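Local coordinates for protein shikimate dehydrogenase (NADP(+)) (Listeria monocytogenes, PDB 3TNL) that catalyses the reversible, nicotinamide-cofactor-linked interconversion of 3-dehydroshikimate and shikimate on the pathway to chorismate and the aromatic amino acids, at residues Y67-F72 / E298-K303; V74-L79 / K101-K106. One frame throughout, in Å; residues are numbered along the deposited sequence.

Contact 1 of 2, residues Y67-F72 / E298-K303; sequences YVYLAF and EIWTHK
With CG of Tyr69 anti to its own N (chi1 -175°) and CG of Trp300 anti to its carbonyl carbon (chi1 -60°), the phenol of strand 67-73 and the indole near the end of helix 286-301 are brought together. There CH2, on the six-membered part of the indole, arrives in the plane of the tyrosine ring, at its edge, and lies 3.9 Å from Tyr69 CE2; the neighbouring Trp300 CZ3 is 4.1 Å from that same CE2. The touch is narrow and purely apolar, and the polar atoms of both rings are tied down elsewhere: Tyr69 OH bonds Asn95 OD1, and Trp300 NE1 bonds Val124 O. His56 completes the cluster, stacked with Tyr69 and edge-to-face with Trp300.

A second, looser touch lies one helical residue on, where CG2 of Thr301 approaches CE2 of Tyr67 obliquely at 4.3 Å; it is less certain, because Tyr67 has two conformers and this holds for one. Thr301 turns its hydroxyl back on its own chain: OG1 accepts from Lys303 N at 3.1 Å, an ST turn at the helix end, and also bonds Phe297 O.

Tyr69 lies next to Ser52 of the shikimate site, so the example shows Trp300, in the C-terminal region of a shikimate dehydrogenase, packing against the strand of the substrate-binding domain's mixed sheet that is outermost within this chain.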
ATOM      1  N   TYR B  67       8.565  -6.714   0.157  0.50 17.79           N
ATOM      2  CA  TYR B  67       7.583  -5.970  -0.595  0.50 18.42           C
ATOM      3  C   TYR B  67       6.270  -6.731  -0.582  0.50 17.45           C
ATOM      4  O   TYR B  67       6.225  -7.947  -0.358  0.50 18.44           O
ATOM      5  CB  TYR B  67       7.995  -5.808  -2.067  0.50 18.90           C
ATOM      6  CG  TYR B  67       9.022  -4.752  -2.400  0.50 17.95           C
ATOM      7  CD1 TYR B  67       8.665  -3.404  -2.515  0.50 17.54           C
ATOM      8  CD2 TYR B  67      10.330  -5.103  -2.691  0.50 18.59           C
ATOM      9  CE1 TYR B  67       9.591  -2.443  -2.859  0.50 19.24           C
ATOM     10  CE2 TYR B  67      11.269  -4.132  -3.047  0.50 19.41           C
ATOM     11  CZ  TYR B  67      10.890  -2.809  -3.124  0.50 23.77           C
ATOM     12  OH  TYR B  67      11.812  -1.845  -3.474  0.50 27.31           O
ATOM     13  N   VAL B  68       5.201  -5.979  -0.825  0.50 17.58           N
ATOM     14  CA  VAL B  68       3.874  -6.530  -0.986  0.50 17.18           C
ATOM     15  C   VAL B  68       3.287  -5.808  -2.185  0.50 16.36           C
ATOM     16  O   VAL B  68       3.685  -4.674  -2.476  0.50 17.09           O
ATOM     17  CB  VAL B  68       2.987  -6.341   0.259  0.50 16.25           C
ATOM     18  CG1 VAL B  68       3.455  -7.245   1.391  0.50 18.21           C
ATOM     19  CG2 VAL B  68       2.983  -4.893   0.699  0.50 17.35           C
ATOM     20  N   TYR B  69       2.368  -6.474  -2.880  1.00 16.20           N
ATOM     21  CA  TYR B  69       1.724  -5.942  -4.079  1.00 15.99           C
ATOM     22  C   TYR B  69       0.225  -5.911  -3.821  1.00 16.67           C
ATOM     23  O   TYR B  69      -0.385  -6.905  -3.436  1.00 17.15           O
ATOM     24  CB  TYR B  69       2.064  -6.867  -5.241  1.00 17.75           C
ATOM     25  CG  TYR B  69       1.627  -6.493  -6.625  1.00 14.91           C
ATOM     26  CD1 TYR B  69       0.288  -6.568  -7.008  1.00 15.70           C
ATOM     27  CD2 TYR B  69       2.553  -6.133  -7.587  1.00 16.09           C
ATOM     28  CE1 TYR B  69      -0.111  -6.304  -8.299  1.00 14.08           C
ATOM     29  CE2 TYR B  69       2.154  -5.817  -8.899  1.00 16.04           C
ATOM     30  CZ  TYR B  69       0.828  -5.934  -9.248  1.00 15.08           C
ATOM     31  OH  TYR B  69       0.439  -5.663 -10.555  1.00 17.18           O
ATOM     32  N   LEU B  70      -0.358  -4.750  -4.025  1.00 14.56           N
ATOM     33  CA  LEU B  70      -1.794  -4.529  -3.825  1.00 16.29           C
ATOM     34  C   LEU B  70      -2.429  -3.820  -5.017  1.00 14.90           C
ATOM     35  O   LEU B  70      -1.787  -3.029  -5.704  1.00 16.42           O
ATOM     36  CB  LEU B  70      -2.075  -3.655  -2.601  1.00 16.05           C
ATOM     37  CG  LEU B  70      -1.628  -4.185  -1.245  1.00 14.99           C
ATOM     38  CD1 LEU B  70      -1.843  -3.083  -0.182  1.00 17.68           C
ATOM     39  CD2 LEU B  70      -2.410  -5.465  -0.891  1.00 18.06           C
ATOM     40  N   ALA B  71      -3.710  -4.110  -5.241  1.00 15.83           N
ATOM     41  CA  ALA B  71      -4.502  -3.491  -6.283  1.00 16.05           C
ATOM     42  C   ALA B  71      -5.392  -2.426  -5.672  1.00 15.47           C
ATOM     43  O   ALA B  71      -5.840  -2.521  -4.533  1.00 16.01           O
ATOM     44  CB  ALA B  71      -5.376  -4.540  -7.004  1.00 17.97           C
ATOM     45  N   PHE B  72      -5.627  -1.382  -6.468  1.00 14.73           N
ATOM     46  CA  PHE B  72      -6.531  -0.243  -6.142  1.00 15.92           C
ATOM     47  C   PHE B  72      -7.430   0.050  -7.339  1.00 16.17           C
ATOM     48  O   PHE B  72      -6.962   0.083  -8.470  1.00 16.64           O
ATOM     49  CB  PHE B  72      -5.730   1.015  -5.722  1.00 16.22           C
ATOM     50  CG  PHE B  72      -4.759   0.733  -4.613  1.00 14.73           C
ATOM     51  CD1 PHE B  72      -5.180   0.730  -3.303  1.00 16.59           C
ATOM     52  CD2 PHE B  72      -3.445   0.437  -4.884  1.00 16.82           C
ATOM     53  CE1 PHE B  72      -4.306   0.416  -2.269  1.00 17.18           C
ATOM     54  CE2 PHE B  72      -2.568   0.082  -3.859  1.00 15.73           C
ATOM     55  CZ  PHE B  72      -3.004   0.093  -2.540  1.00 17.70           C
ATOM     56  N   GLU B 298      11.784  -7.312 -12.248  1.00 15.46           N
ATOM     57  CA  GLU B 298      13.219  -6.902 -12.292  1.00 18.07           C
ATOM     58  C   GLU B 298      13.381  -5.397 -12.287  1.00 17.71           C
ATOM     59  O   GLU B 298      14.300  -4.862 -11.628  1.00 18.23           O
ATOM     60  CB  GLU B 298      14.001  -7.506 -13.479  1.00 20.08           C
ATOM     61  CG  GLU B 298      15.509  -7.035 -13.474  1.00 23.07           C
ATOM     62  CD  GLU B 298      16.397  -7.552 -14.626  1.00 28.81           C
ATOM     63  OE1 GLU B 298      15.941  -8.353 -15.458  1.00 30.74           O
ATOM     64  OE2 GLU B 298      17.577  -7.109 -14.676  1.00 31.69           O
ATOM     65  N   ILE B 299      12.519  -4.702 -13.024  1.00 16.24           N
ATOM     66  CA  ILE B 299      12.535  -3.239 -13.056  1.00 16.60           C
ATOM     67  C   ILE B 299      12.404  -2.708 -11.602  1.00 16.57           C
ATOM     68  O   ILE B 299      13.088  -1.769 -11.215  1.00 18.68           O
ATOM     69  CB  ILE B 299      11.428  -2.688 -13.993  1.00 17.13           C
ATOM     70  CG1 ILE B 299      11.840  -2.819 -15.470  1.00 18.48           C
ATOM     71  CG2 ILE B 299      11.150  -1.247 -13.705  1.00 18.49           C
ATOM     72  CD1 ILE B 299      10.718  -2.634 -16.466  1.00 18.34           C
ATOM     73  N   TRP B 300      11.540  -3.318 -10.800  1.00 16.05           N
ATOM     74  CA  TRP B 300      11.353  -2.817  -9.445  1.00 15.74           C
ATOM     75  C   TRP B 300      12.413  -3.250  -8.454  1.00 15.41           C
ATOM     76  O   TRP B 300      12.902  -2.433  -7.669  1.00 17.55           O
ATOM     77  CB  TRP B 300      10.000  -3.236  -8.865  1.00 15.36           C
ATOM     78  CG  TRP B 300       8.791  -2.743  -9.671  1.00 14.23           C
ATOM     79  CD1 TRP B 300       8.606  -1.523 -10.229  1.00 14.40           C
ATOM     80  CD2 TRP B 300       7.612  -3.495  -9.969  1.00 14.93           C
ATOM     81  NE1 TRP B 300       7.406  -1.482 -10.859  1.00 15.56           N
ATOM     82  CE2 TRP B 300       6.780  -2.687 -10.737  1.00 16.40           C
ATOM     83  CE3 TRP B 300       7.217  -4.806  -9.683  1.00 14.96           C
ATOM     84  CZ2 TRP B 300       5.541  -3.121 -11.207  1.00 15.72           C
ATOM     85  CZ3 TRP B 300       5.987  -5.249 -10.165  1.00 17.08           C
ATOM     86  CH2 TRP B 300       5.173  -4.410 -10.892  1.00 15.06           C
ATOM     87  N   THR B 301      12.717  -4.545  -8.474  1.00 16.05           N
ATOM     88  CA  THR B 301      13.591  -5.182  -7.456  1.00 16.90           C
ATOM     89  C   THR B 301      15.030  -5.410  -7.820  1.00 17.70           C
ATOM     90  O   THR B 301      15.860  -5.638  -6.933  1.00 19.01           O
ATOM     91  CB  THR B 301      13.022  -6.559  -7.035  1.00 18.49           C
ATOM     92  OG1 THR B 301      13.243  -7.518  -8.087  1.00 18.01           O
ATOM     93  CG2 THR B 301      11.512  -6.484  -6.659  1.00 16.61           C
ATOM     94  N   HIS B 302      15.330  -5.424  -9.111  1.00 17.80           N
ATOM     95  CA  HIS B 302      16.657  -5.708  -9.611  1.00 18.51           C
ATOM     96  C   HIS B 302      17.116  -7.081  -9.180  1.00 20.24           C
ATOM     97  O   HIS B 302      18.316  -7.335  -8.976  1.00 21.76           O
ATOM     98  CB  HIS B 302      17.639  -4.555  -9.355  1.00 20.28           C
ATOM     99  CG  HIS B 302      17.316  -3.373 -10.195  1.00 20.98           C
ATOM    100  ND1 HIS B 302      17.654  -3.313 -11.528  1.00 26.02           N
ATOM    101  CD2 HIS B 302      16.576  -2.273  -9.943  1.00 20.95           C
ATOM    102  CE1 HIS B 302      17.164  -2.201 -12.047  1.00 24.81           C
ATOM    103  NE2 HIS B 302      16.520  -1.547 -11.107  1.00 23.26           N
ATOM    104  N   LYS B 303      16.121  -7.965  -9.075  1.00 19.50           N
ATOM    105  CA  LYS B 303      16.346  -9.374  -8.878  1.00 21.05           C
ATOM    106  C   LYS B 303      15.477 -10.102  -9.901  1.00 22.58           C
ATOM    107  O   LYS B 303      14.465  -9.606 -10.342  1.00 21.83           O
ATOM    108  CB  LYS B 303      16.084  -9.803  -7.466  1.00 22.81           C
ATOM    109  CG  LYS B 303      17.024  -9.058  -6.511  1.00 25.86           C
ATOM    110  CD  LYS B 303      17.235  -9.769  -5.231  1.00 27.50           C
ATOM    111  CE  LYS B 303      18.150  -8.961  -4.324  1.00 27.21           C
ATOM    112  NZ  LYS B 303      18.595  -9.694  -3.126  1.00 34.04           N
TER

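Contact 2 of 2, residues V74-L79 / K101-K106; sequences VGDKEL and KTNIHK
Leu79 leans on the loop at Asn103 and Ile104, and thereby joins two connections of the substrate-binding domain's mixed sheet: the turn from strand 67-73 into helix 79-88, and the loop after strand 93-96 that carries Lys101, inferred to be the catalytic proton acceptor. From its CB the side chain sets out toward that loop, with CG anti to the backbone N (chi1 -173°). At CG it forks, and CD2 is the branch that does the touching. This one methyl lies 4.1 Å from CB of Asn103 and equally far from CA of Ile104, with Ile104 CB at 4.2 Å, so it sits against the start of the 3-10 turn. Ile43, Asn100 and Tyr107 also pack on the leucine.

Within the turn itself, Gly75 N donates to Glu78 OE1 at 2.8 Å, approaching the oxygen almost head-on, and Gly75 O accepts from Glu78 N.

Toward the surface the apolar contact gives way to a polar one. Asp76 OD1 comes within 3.8 Å of Asn103 ND2, carboxylate and amide planes 50° apart, without a direct hydrogen bond. A water joins them, provisionally on the Asp76 side, where two conformers exist: it lies 2.6 Å from Asp76 OD1 and accepts from Asn103 ND2 at 3.2 Å.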
ATOM      1  N   VAL B  74      -8.887   2.265  -9.602  1.00 17.27           N
ATOM      2  CA  VAL B  74      -8.541   3.586 -10.059  1.00 17.49           C
ATOM      3  C   VAL B  74      -8.877   3.749 -11.508  1.00 18.18           C
ATOM      4  O   VAL B  74      -8.451   2.995 -12.359  1.00 18.19           O
ATOM      5  CB  VAL B  74      -7.015   3.802  -9.859  1.00 17.79           C
ATOM      6  CG1 VAL B  74      -6.559   5.150 -10.428  1.00 17.67           C
ATOM      7  CG2 VAL B  74      -6.662   3.681  -8.370  1.00 18.40           C
ATOM      8  N   GLY B  75      -9.654   4.780 -11.790  1.00 19.60           N
ATOM      9  CA  GLY B  75     -10.046   5.137 -13.144  1.00 20.89           C
ATOM     10  C   GLY B  75      -9.659   6.573 -13.465  1.00 20.49           C
ATOM     11  O   GLY B  75      -8.828   7.176 -12.777  1.00 20.30           O
ATOM     12  N   ASP B  76     -10.302   7.134 -14.488  0.70 22.56           N
ATOM     13  CA  ASP B  76      -9.983   8.486 -14.956  0.70 23.74           C
ATOM     14  C   ASP B  76     -10.020   9.542 -13.865  0.70 22.06           C
ATOM     15  O   ASP B  76      -9.128  10.392 -13.773  0.70 24.15           O
ATOM     16  CB  ASP B  76     -10.980   8.941 -16.046  0.70 25.38           C
ATOM     17  CG  ASP B  76     -10.892   8.134 -17.334  0.70 28.46           C
ATOM     18  OD1 ASP B  76      -9.890   7.436 -17.581  0.70 24.88           O
ATOM     19  OD2 ASP B  76     -11.847   8.253 -18.141  0.70 33.99           O
ATOM     20  N   LYS B  77     -11.066   9.510 -13.052  1.00 22.38           N
ATOM     21  CA  LYS B  77     -11.254  10.534 -12.011  1.00 24.31           C
ATOM     22  C   LYS B  77     -10.226  10.509 -10.908  1.00 21.82           C
ATOM     23  O   LYS B  77      -9.954  11.549 -10.300  1.00 23.34           O
ATOM     24  CB  LYS B  77     -12.656  10.429 -11.387  1.00 25.22           C
ATOM     25  CG  LYS B  77     -12.935  11.459 -10.287  1.00 34.29           C
ATOM     26  CD  LYS B  77     -14.383  11.422  -9.795  1.00 41.76           C
ATOM     27  CE  LYS B  77     -14.669  12.593  -8.843  1.00 45.85           C
ATOM     28  NZ  LYS B  77     -16.123  12.728  -8.494  1.00 48.73           N
ATOM     29  N   GLU B  78      -9.653   9.334 -10.661  1.00 20.63           N
ATOM     30  CA  GLU B  78      -8.703   9.144  -9.563  1.00 18.68           C
ATOM     31  C   GLU B  78      -7.225   9.170  -9.979  1.00 17.08           C
ATOM     32  O   GLU B  78      -6.354   9.376  -9.122  1.00 17.32           O
ATOM     33  CB  GLU B  78      -8.931   7.779  -8.881  1.00 17.06           C
ATOM     34  CG  GLU B  78     -10.310   7.550  -8.207  1.00 19.77           C
ATOM     35  CD  GLU B  78     -11.425   7.176  -9.172  1.00 22.01           C
ATOM     36  OE1 GLU B  78     -11.158   6.634 -10.263  1.00 20.36           O
ATOM     37  OE2 GLU B  78     -12.606   7.431  -8.813  1.00 26.63           O
ATOM     38  N   LEU B  79      -6.939   9.004 -11.265  1.00 16.87           N
ATOM     39  CA  LEU B  79      -5.568   8.799 -11.698  1.00 17.30           C
ATOM     40  C   LEU B  79      -4.550   9.845 -11.277  1.00 16.57           C
ATOM     41  O   LEU B  79      -3.474   9.470 -10.760  1.00 17.50           O
ATOM     42  CB  LEU B  79      -5.490   8.531 -13.207  1.00 17.61           C
ATOM     43  CG  LEU B  79      -4.137   8.139 -13.766  1.00 16.40           C
ATOM     44  CD1 LEU B  79      -3.668   6.797 -13.194  1.00 16.84           C
ATOM     45  CD2 LEU B  79      -4.259   8.047 -15.306  1.00 18.46           C
ATOM     46  N   LYS B 101      -3.835   3.121 -19.057  0.70 18.61           N
ATOM     47  CA  LYS B 101      -2.532   2.916 -19.727  0.70 18.63           C
ATOM     48  C   LYS B 101      -2.131   3.974 -20.740  0.70 18.30           C
ATOM     49  O   LYS B 101      -0.956   4.249 -20.896  0.70 17.48           O
ATOM     50  CB  LYS B 101      -2.455   1.532 -20.356  0.70 18.76           C
ATOM     51  CG  LYS B 101      -2.605   0.425 -19.356  0.70 20.18           C
ATOM     52  CD  LYS B 101      -2.387  -0.948 -19.974  0.70 20.65           C
ATOM     53  CE  LYS B 101      -3.445  -1.297 -20.998  0.70 24.68           C
ATOM     54  NZ  LYS B 101      -3.191  -2.644 -21.628  0.70 29.66           N
ATOM     55  N   THR B 102      -3.097   4.526 -21.457  1.00 20.07           N
ATOM     56  CA  THR B 102      -2.781   5.548 -22.453  1.00 20.68           C
ATOM     57  C   THR B 102      -2.803   6.985 -21.929  1.00 22.46           C
ATOM     58  O   THR B 102      -2.362   7.890 -22.624  1.00 25.42           O
ATOM     59  CB  THR B 102      -3.679   5.424 -23.687  1.00 23.11           C
ATOM     60  OG1 THR B 102      -5.033   5.694 -23.328  1.00 27.45           O
ATOM     61  CG2 THR B 102      -3.580   4.053 -24.297  1.00 23.33           C
ATOM     62  N   ASN B 103      -3.293   7.204 -20.705  1.00 19.86           N
ATOM     63  CA  ASN B 103      -3.318   8.546 -20.120  1.00 21.17           C
ATOM     64  C   ASN B 103      -2.208   8.835 -19.120  1.00 19.84           C
ATOM     65  O   ASN B 103      -1.841   9.980 -18.923  1.00 20.97           O
ATOM     66  CB  ASN B 103      -4.634   8.785 -19.358  1.00 22.83           C
ATOM     67  CG  ASN B 103      -5.842   8.993 -20.265  1.00 25.88           C
ATOM     68  OD1 ASN B 103      -5.714   9.309 -21.434  1.00 30.50           O
ATOM     69  ND2 ASN B 103      -7.036   8.847 -19.688  1.00 32.17           N
ATOM     70  N   ILE B 104      -1.639   7.787 -18.534  1.00 18.66           N
ATOM     71  CA  ILE B 104      -0.724   7.979 -17.382  1.00 18.15           C
ATOM     72  C   ILE B 104       0.552   8.723 -17.726  1.00 18.41           C
ATOM     73  O   ILE B 104       1.094   9.396 -16.864  1.00 18.72           O
ATOM     74  CB  ILE B 104      -0.466   6.681 -16.598  1.00 16.96           C
ATOM     75  CG1 ILE B 104       0.125   6.987 -15.209  1.00 16.42           C
ATOM     76  CG2 ILE B 104       0.383   5.722 -17.398  1.00 16.81           C
ATOM     77  CD1 ILE B 104       0.330   5.725 -14.338  1.00 15.74           C
ATOM     78  N   HIS B 105       1.006   8.638 -18.979  1.00 19.18           N
ATOM     79  CA  HIS B 105       2.226   9.317 -19.359  1.00 19.82           C
ATOM     80  C   HIS B 105       2.184  10.792 -18.981  1.00 20.44           C
ATOM     81  O   HIS B 105       3.223  11.373 -18.713  1.00 20.93           O
ATOM     82  CB  HIS B 105       2.504   9.199 -20.861  1.00 21.32           C
ATOM     83  CG  HIS B 105       1.515   9.948 -21.695  1.00 24.67           C
ATOM     84  ND1 HIS B 105       0.301   9.411 -22.079  1.00 27.21           N
ATOM     85  CD2 HIS B 105       1.536  11.216 -22.172  1.00 28.45           C
ATOM     86  CE1 HIS B 105      -0.367  10.310 -22.783  1.00 28.33           C
ATOM     87  NE2 HIS B 105       0.352  11.418 -22.836  1.00 32.14           N
ATOM     88  N   LYS B 106       0.994  11.399 -18.966  1.00 22.13           N
ATOM     89  CA  LYS B 106       0.810  12.809 -18.589  1.00 23.23           C
ATOM     90  C   LYS B 106       1.397  13.151 -17.219  1.00 22.81           C
ATOM     91  O   LYS B 106       1.821  14.284 -16.959  1.00 23.85           O
ATOM     92  CB  LYS B 106      -0.697  13.161 -18.475  1.00 25.44           C
ATOM     93  CG  LYS B 106      -1.611  12.945 -19.696  1.00 33.37           C
ATOM     94  CD  LYS B 106      -3.104  13.151 -19.244  1.00 39.35           C
ATOM     95  CE  LYS B 106      -4.157  12.520 -20.179  1.00 41.95           C
ATOM     96  NZ  LYS B 106      -4.257  13.142 -21.514  1.00 46.32           N
TER
HETATM   97  O   HOH W   1      -7.356   7.245 -16.892  1.00 22.29           O

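Overall arrangement
Followed from the N terminus, the chain enters strand 67-73, the first side of contact 1, and passes almost at once into the turn at 74-79, the first side of contact 2. Contact 2 closes soon afterwards: helix 79-88 and strand 93-96 intervene before 101-106 returns to the turn. Contact 1 stays open through the rest of the substrate-binding sheet and the whole parallel, Rossmann-type cofactor sheet, until helix 286-301 comes back to strand 67-73. Contact 2 is therefore nested within contact 1, and their centres are 20 Å apart. The short closure joins neighbouring connections inside one domain; the long one returns the C-terminal region to that domain.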